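Local coordinates for hemerythrin HHE cation binding domain protein (Mycobacterium kansasii, PDB 6TYJ), which binds zinc and iron ions in a hemerythrin-type helical bundle, with a biological role not firmly established, at residues L47-D52 and S153-L158; D85-L90 and N105-V110. One frame throughout, in Å; residues are numbered along the deposited sequence.

Contact 1: L47-D52 and S153-L158; sequences LLIELD and SALYKL
I49 on helix 38-65 meets A154, L155 and L158 on helix 133-161, and its two branches divide the work. CG1 stands beside the backbone N and carries CD1 outward to meet two leucines of the other helix; CG2, anti to that nitrogen, faces A154, its carbon 4.2 Å from A154 CB. The CD1 methyl lies 3.4 Å from L155 CD2, but with I49 modelled in two conformers any tightness there is doubtful. L158 CD2 sits 3.7 Å from the same I49 CD1, and both leucine side chains lie roughly perpendicular to the isoleucine.

One turn on, D52 extends with CG anti to its backbone N (chi1 179°), which brings OD2 to 3.4 Å from A154 CB, a carboxylate resting on a methyl. Its other oxygen, OD1, is held by a salt bridge to R56. K157 NZ remains 4.6 Å from D52 OD2, beyond a salt bridge, though its charge may still be felt.

The segment axes approach to 9.8 Å at 137°, running roughly antiparallel but well splayed. L166 of helix 163-168 touches both D52 and A154, while L47 reaches both helices 12-32 and 100-121, and L51 touches the latter.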
loop_
_atom_site.group_PDB
_atom_site.type_symbol
_atom_site.label_atom_id
_atom_site.label_comp_id
_atom_site.label_asym_id
_atom_site.label_seq_id
_atom_site.Cartn_x
_atom_site.Cartn_y
_atom_site.Cartn_z
ATOM N N LEU A 47 3.145 3.031 8.655
ATOM C CA LEU A 47 2.219 2.409 7.707
ATOM C C LEU A 47 1.848 3.368 6.584
ATOM O O LEU A 47 1.805 2.967 5.411
ATOM C CB LEU A 47 0.957 1.934 8.440
ATOM C CG LEU A 47 -0.157 1.382 7.527
ATOM C CD1 LEU A 47 0.340 0.181 6.698
ATOM C CD2 LEU A 47 -1.364 0.951 8.389
ATOM N N LEU A 48 1.599 4.639 6.915
ATOM C CA LEU A 48 1.240 5.602 5.876
ATOM C C LEU A 48 2.373 5.732 4.866
ATOM O O LEU A 48 2.117 5.874 3.662
ATOM C CB LEU A 48 0.911 6.967 6.489
ATOM C CG LEU A 48 -0.368 7.095 7.341
ATOM C CD1 LEU A 48 -0.486 8.480 7.959
ATOM C CD2 LEU A 48 -1.622 6.712 6.521
ATOM N N ILE A 49 3.626 5.758 5.338
ATOM C CA ILE A 49 4.770 5.840 4.418
ATOM C C ILE A 49 4.782 4.640 3.479
ATOM O O ILE A 49 4.885 4.783 2.244
ATOM C CB ILE A 49 6.081 5.948 5.220
ATOM C CG1 ILE A 49 6.149 7.297 5.953
ATOM C CG2 ILE A 49 7.303 5.691 4.326
ATOM C CD1 ILE A 49 7.248 7.383 6.971
ATOM N N GLU A 50 4.689 3.429 4.041
ATOM C CA GLU A 50 4.751 2.229 3.218
ATOM C C GLU A 50 3.559 2.154 2.280
ATOM O O GLU A 50 3.697 1.721 1.135
ATOM C CB GLU A 50 4.840 0.967 4.107
ATOM C CG GLU A 50 6.124 0.931 4.951
ATOM C CD GLU A 50 7.383 1.170 4.140
ATOM O OE1 GLU A 50 7.595 0.464 3.133
ATOM O OE2 GLU A 50 8.179 2.049 4.540
ATOM N N LEU A 51 2.380 2.585 2.740
ATOM C CA LEU A 51 1.198 2.559 1.883
ATOM C C LEU A 51 1.359 3.514 0.707
ATOM O O LEU A 51 1.067 3.150 -0.435
ATOM C CB LEU A 51 -0.056 2.906 2.694
ATOM C CG LEU A 51 -1.389 3.018 1.948
ATOM C CD1 LEU A 51 -1.614 1.813 1.044
ATOM C CD2 LEU A 51 -2.565 3.184 2.922
ATOM N N ASP A 52 1.795 4.746 0.984
ATOM C CA ASP A 52 2.082 5.731 -0.066
ATOM C C ASP A 52 2.952 5.130 -1.154
ATOM O O ASP A 52 2.605 5.174 -2.346
ATOM C CB ASP A 52 2.772 6.946 0.569
ATOM C CG ASP A 52 3.132 8.031 -0.427
ATOM O OD1 ASP A 52 2.492 8.122 -1.481
ATOM O OD2 ASP A 52 4.064 8.795 -0.140
ATOM N N SER A 153 11.115 10.401 -0.744
ATOM C CA SER A 153 10.243 11.560 -0.908
ATOM C C SER A 153 9.064 11.523 0.057
ATOM O O SER A 153 8.640 12.584 0.533
ATOM C CB SER A 153 9.784 11.687 -2.369
ATOM O OG SER A 153 9.138 10.520 -2.829
ATOM N N ALA A 154 8.549 10.334 0.390
ATOM C CA ALA A 154 7.481 10.233 1.377
ATOM C C ALA A 154 7.959 10.752 2.726
ATOM O O ALA A 154 7.266 11.536 3.390
ATOM C CB ALA A 154 7.017 8.778 1.442
ATOM N N LEU A 155 9.171 10.355 3.129
ATOM C CA LEU A 155 9.733 10.826 4.398
ATOM C C LEU A 155 9.934 12.331 4.378
ATOM O O LEU A 155 9.632 13.020 5.360
ATOM C CB LEU A 155 11.070 10.144 4.665
ATOM C CG LEU A 155 10.962 8.676 5.032
ATOM C CD1 LEU A 155 12.347 8.080 5.026
ATOM C CD2 LEU A 155 10.335 8.604 6.398
ATOM N N TYR A 156 10.484 12.850 3.278
ATOM C CA TYR A 156 10.640 14.296 3.129
ATOM C C TYR A 156 9.312 15.006 3.357
ATOM O O TYR A 156 9.243 16.006 4.079
ATOM C CB TYR A 156 11.206 14.618 1.752
ATOM C CG TYR A 156 11.418 16.090 1.458
ATOM C CD1 TYR A 156 12.587 16.735 1.830
ATOM C CD2 TYR A 156 10.457 16.812 0.780
ATOM C CE1 TYR A 156 12.790 18.084 1.524
ATOM C CE2 TYR A 156 10.635 18.155 0.486
ATOM C CZ TYR A 156 11.805 18.782 0.855
ATOM O OH TYR A 156 11.977 20.114 0.554
ATOM N N LYS A 157 8.239 14.491 2.759
ATOM C CA LYS A 157 6.920 15.082 2.974
ATOM C C LYS A 157 6.512 15.014 4.440
ATOM O O LYS A 157 6.071 16.012 5.022
ATOM C CB LYS A 157 5.878 14.373 2.115
ATOM C CG LYS A 157 6.081 14.541 0.635
ATOM C CD LYS A 157 5.077 13.705 -0.118
ATOM C CE LYS A 157 5.301 13.804 -1.606
ATOM N NZ LYS A 157 4.492 12.787 -2.323
ATOM N N LEU A 158 6.627 13.831 5.048
ATOM C CA LEU A 158 6.190 13.685 6.434
ATOM C C LEU A 158 7.012 14.567 7.354
ATOM O O LEU A 158 6.466 15.218 8.255
ATOM C CB LEU A 158 6.298 12.222 6.857
ATOM C CG LEU A 158 5.986 11.962 8.337
ATOM C CD1 LEU A 158 4.551 12.334 8.643
ATOM C CD2 LEU A 158 6.256 10.515 8.681
#

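Contact 2: D85-L90 and N105-V110; sequences DQLSVL and NSFKTV
The F107 ring has L87 CD1 over one face, with that methyl 4.2 Å from F107 CZ. L90 CD2 comes in obliquely, 3.8 Å from F107 CD2, and the backbone carbonyl carbon of Q86 is also oblique to the ring. L87 makes a closer approach with CB, 3.6 Å from F107 CE1; its side chain runs alongside F107 in the same sense, whereas L90 lies athwart it. F107 CG is anti to the backbone N (chi1 176°), a setting that lays the ring against the backbone and CB of L87.

The second flat group is the Q86 amide, its plane 45° from that of the ring. Q86 and F107 run antiparallel alongside each other, and the glutamine's CG rests 3.7 Å from F107 CA. The bend at chi2 swings the amide out across the helix axis, with NE2 directed along it to end 3.8 Å from S106 CB; Q86 CG is 4.0 Å from V110 CG2. The amide meets the opposite segment by van der Waals contact alone.

Within the second segment, N105 O accepts from both T109 N and T109 OG1, which reach it from opposite faces of its plane.

The segment axes are 9.3 Å apart and run at 165°, nearly antiparallel. Such a pair of neighbouring helices joined by a connecting loop is characteristic of the hemerythrin four-helix bundle. Here it lies a little along from the metal centre: the V110 side chain is about 10 Å from a bound zinc ion.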
loop_
_atom_site.group_PDB
_atom_site.type_symbol
_atom_site.label_atom_id
_atom_site.label_comp_id
_atom_site.label_asym_id
_atom_site.label_seq_id
_atom_site.Cartn_x
_atom_site.Cartn_y
_atom_site.Cartn_z
ATOM N N ASP A 85 -10.329 6.023 0.366
ATOM C CA ASP A 85 -11.577 6.547 0.915
ATOM C C ASP A 85 -11.754 6.109 2.359
ATOM O O ASP A 85 -12.242 6.879 3.199
ATOM C CB ASP A 85 -12.774 6.085 0.082
ATOM C CG ASP A 85 -13.049 6.991 -1.100
ATOM O OD1 ASP A 85 -12.241 7.914 -1.346
ATOM O OD2 ASP A 85 -14.081 6.779 -1.778
ATOM N N GLN A 86 -11.394 4.862 2.665
ATOM C CA GLN A 86 -11.549 4.400 4.041
ATOM C C GLN A 86 -10.531 5.067 4.950
ATOM O O GLN A 86 -10.814 5.326 6.119
ATOM C CB GLN A 86 -11.409 2.881 4.111
ATOM C CG GLN A 86 -11.828 2.266 5.436
ATOM C CD GLN A 86 -13.329 2.367 5.704
ATOM O OE1 GLN A 86 -14.159 2.063 4.835
ATOM N NE2 GLN A 86 -13.682 2.795 6.907
ATOM N N LEU A 87 -9.324 5.319 4.439
ATOM C CA LEU A 87 -8.332 6.027 5.233
ATOM C C LEU A 87 -8.838 7.411 5.608
ATOM O O LEU A 87 -8.624 7.876 6.736
ATOM C CB LEU A 87 -7.005 6.119 4.463
ATOM C CG LEU A 87 -5.917 6.933 5.178
ATOM C CD1 LEU A 87 -5.563 6.364 6.541
ATOM C CD2 LEU A 87 -4.669 7.037 4.280
ATOM N N SER A 88 -9.533 8.084 4.678
ATOM C CA SER A 88 -10.108 9.392 4.995
ATOM C C SER A 88 -11.114 9.302 6.141
ATOM O O SER A 88 -11.159 10.179 7.013
ATOM C CB SER A 88 -10.767 9.994 3.753
ATOM O OG SER A 88 -9.779 10.246 2.774
ATOM N N VAL A 89 -11.943 8.261 6.146
ATOM C CA VAL A 89 -12.882 8.088 7.252
ATOM C C VAL A 89 -12.133 7.830 8.552
ATOM O O VAL A 89 -12.496 8.370 9.608
ATOM C CB VAL A 89 -13.879 6.959 6.942
ATOM C CG1 VAL A 89 -14.842 6.768 8.116
ATOM C CG2 VAL A 89 -14.649 7.278 5.670
ATOM N N LEU A 90 -11.090 6.995 8.498
ATOM C CA LEU A 90 -10.326 6.659 9.700
ATOM C C LEU A 90 -9.743 7.909 10.338
ATOM O O LEU A 90 -9.825 8.099 11.557
ATOM C CB LEU A 90 -9.203 5.670 9.354
ATOM C CG LEU A 90 -8.195 5.373 10.472
ATOM C CD1 LEU A 90 -8.923 4.774 11.694
ATOM C CD2 LEU A 90 -7.155 4.421 9.956
ATOM N N ASN A 105 -10.353 -1.067 12.687
ATOM C CA ASN A 105 -10.638 -2.407 12.176
ATOM C C ASN A 105 -11.276 -2.354 10.795
ATOM O O ASN A 105 -10.962 -3.181 9.935
ATOM C CB ASN A 105 -11.529 -3.167 13.159
ATOM C CG ASN A 105 -10.767 -3.627 14.376
ATOM O OD1 ASN A 105 -9.575 -3.927 14.291
ATOM N ND2 ASN A 105 -11.449 -3.702 15.520
ATOM N N SER A 106 -12.178 -1.394 10.567
ATOM C CA SER A 106 -12.784 -1.242 9.251
ATOM C C SER A 106 -11.725 -0.915 8.204
ATOM O O SER A 106 -11.769 -1.435 7.084
ATOM C CB SER A 106 -13.866 -0.161 9.287
ATOM O OG SER A 106 -14.983 -0.586 10.064
ATOM N N PHE A 107 -10.771 -0.062 8.550
ATOM C CA PHE A 107 -9.698 0.249 7.613
ATOM C C PHE A 107 -8.801 -0.960 7.373
ATOM O O PHE A 107 -8.470 -1.283 6.215
ATOM C CB PHE A 107 -8.873 1.426 8.131
ATOM C CG PHE A 107 -7.691 1.740 7.265
ATOM C CD1 PHE A 107 -7.866 2.324 6.018
ATOM C CD2 PHE A 107 -6.405 1.431 7.691
ATOM C CE1 PHE A 107 -6.790 2.616 5.223
ATOM C CE2 PHE A 107 -5.313 1.705 6.889
ATOM C CZ PHE A 107 -5.499 2.297 5.651
ATOM N N LYS A 108 -8.369 -1.616 8.452
ATOM C CA LYS A 108 -7.526 -2.805 8.343
ATOM C C LYS A 108 -8.155 -3.843 7.416
ATOM O O LYS A 108 -7.467 -4.435 6.572
ATOM C CB LYS A 108 -7.261 -3.378 9.734
ATOM C CG LYS A 108 -6.228 -4.478 9.746
ATOM C CD LYS A 108 -5.819 -4.869 11.158
ATOM C CE LYS A 108 -6.891 -5.698 11.827
ATOM N NZ LYS A 108 -6.413 -6.388 13.066
ATOM N N THR A 109 -9.475 -4.017 7.504
ATOM C CA THR A 109 -10.160 -5.003 6.673
ATOM C C THR A 109 -10.052 -4.649 5.195
ATOM O O THR A 109 -9.806 -5.523 4.353
ATOM C CB THR A 109 -11.623 -5.115 7.104
ATOM O OG1 THR A 109 -11.668 -5.652 8.434
ATOM C CG2 THR A 109 -12.412 -6.029 6.162
ATOM N N VAL A 110 -10.263 -3.377 4.864
ATOM C CA VAL A 110 -10.191 -2.937 3.476
ATOM C C VAL A 110 -8.764 -3.064 2.958
ATOM O O VAL A 110 -8.537 -3.487 1.819
ATOM C CB VAL A 110 -10.707 -1.490 3.369
ATOM C CG1 VAL A 110 -10.556 -0.965 1.969
ATOM C CG2 VAL A 110 -12.167 -1.407 3.812
#

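From the N terminus, the chain passes through helix 12-32 into helix 38-65, which supplies the first half of contact 1. Helix 70-91 then offers residues 85-90, and after a short connection helix 100-121 returns with residues 105-110, so contact 2 closes a small loop with 14 residues between its segments. Contact 1 closes only when helix 133-161 arrives; its loop of 100 intervening residues encloses contact 2 entirely, without crossing. Their centres lie 18 Å apart, yet they touch through the bundle interior: L48 CD2 is 3.8 Å from L87 CD2, and L51 packs against F107. Helix 38-65 thereby ties the long helix 133-161 to the hairpin of helices 70-91 and 100-121.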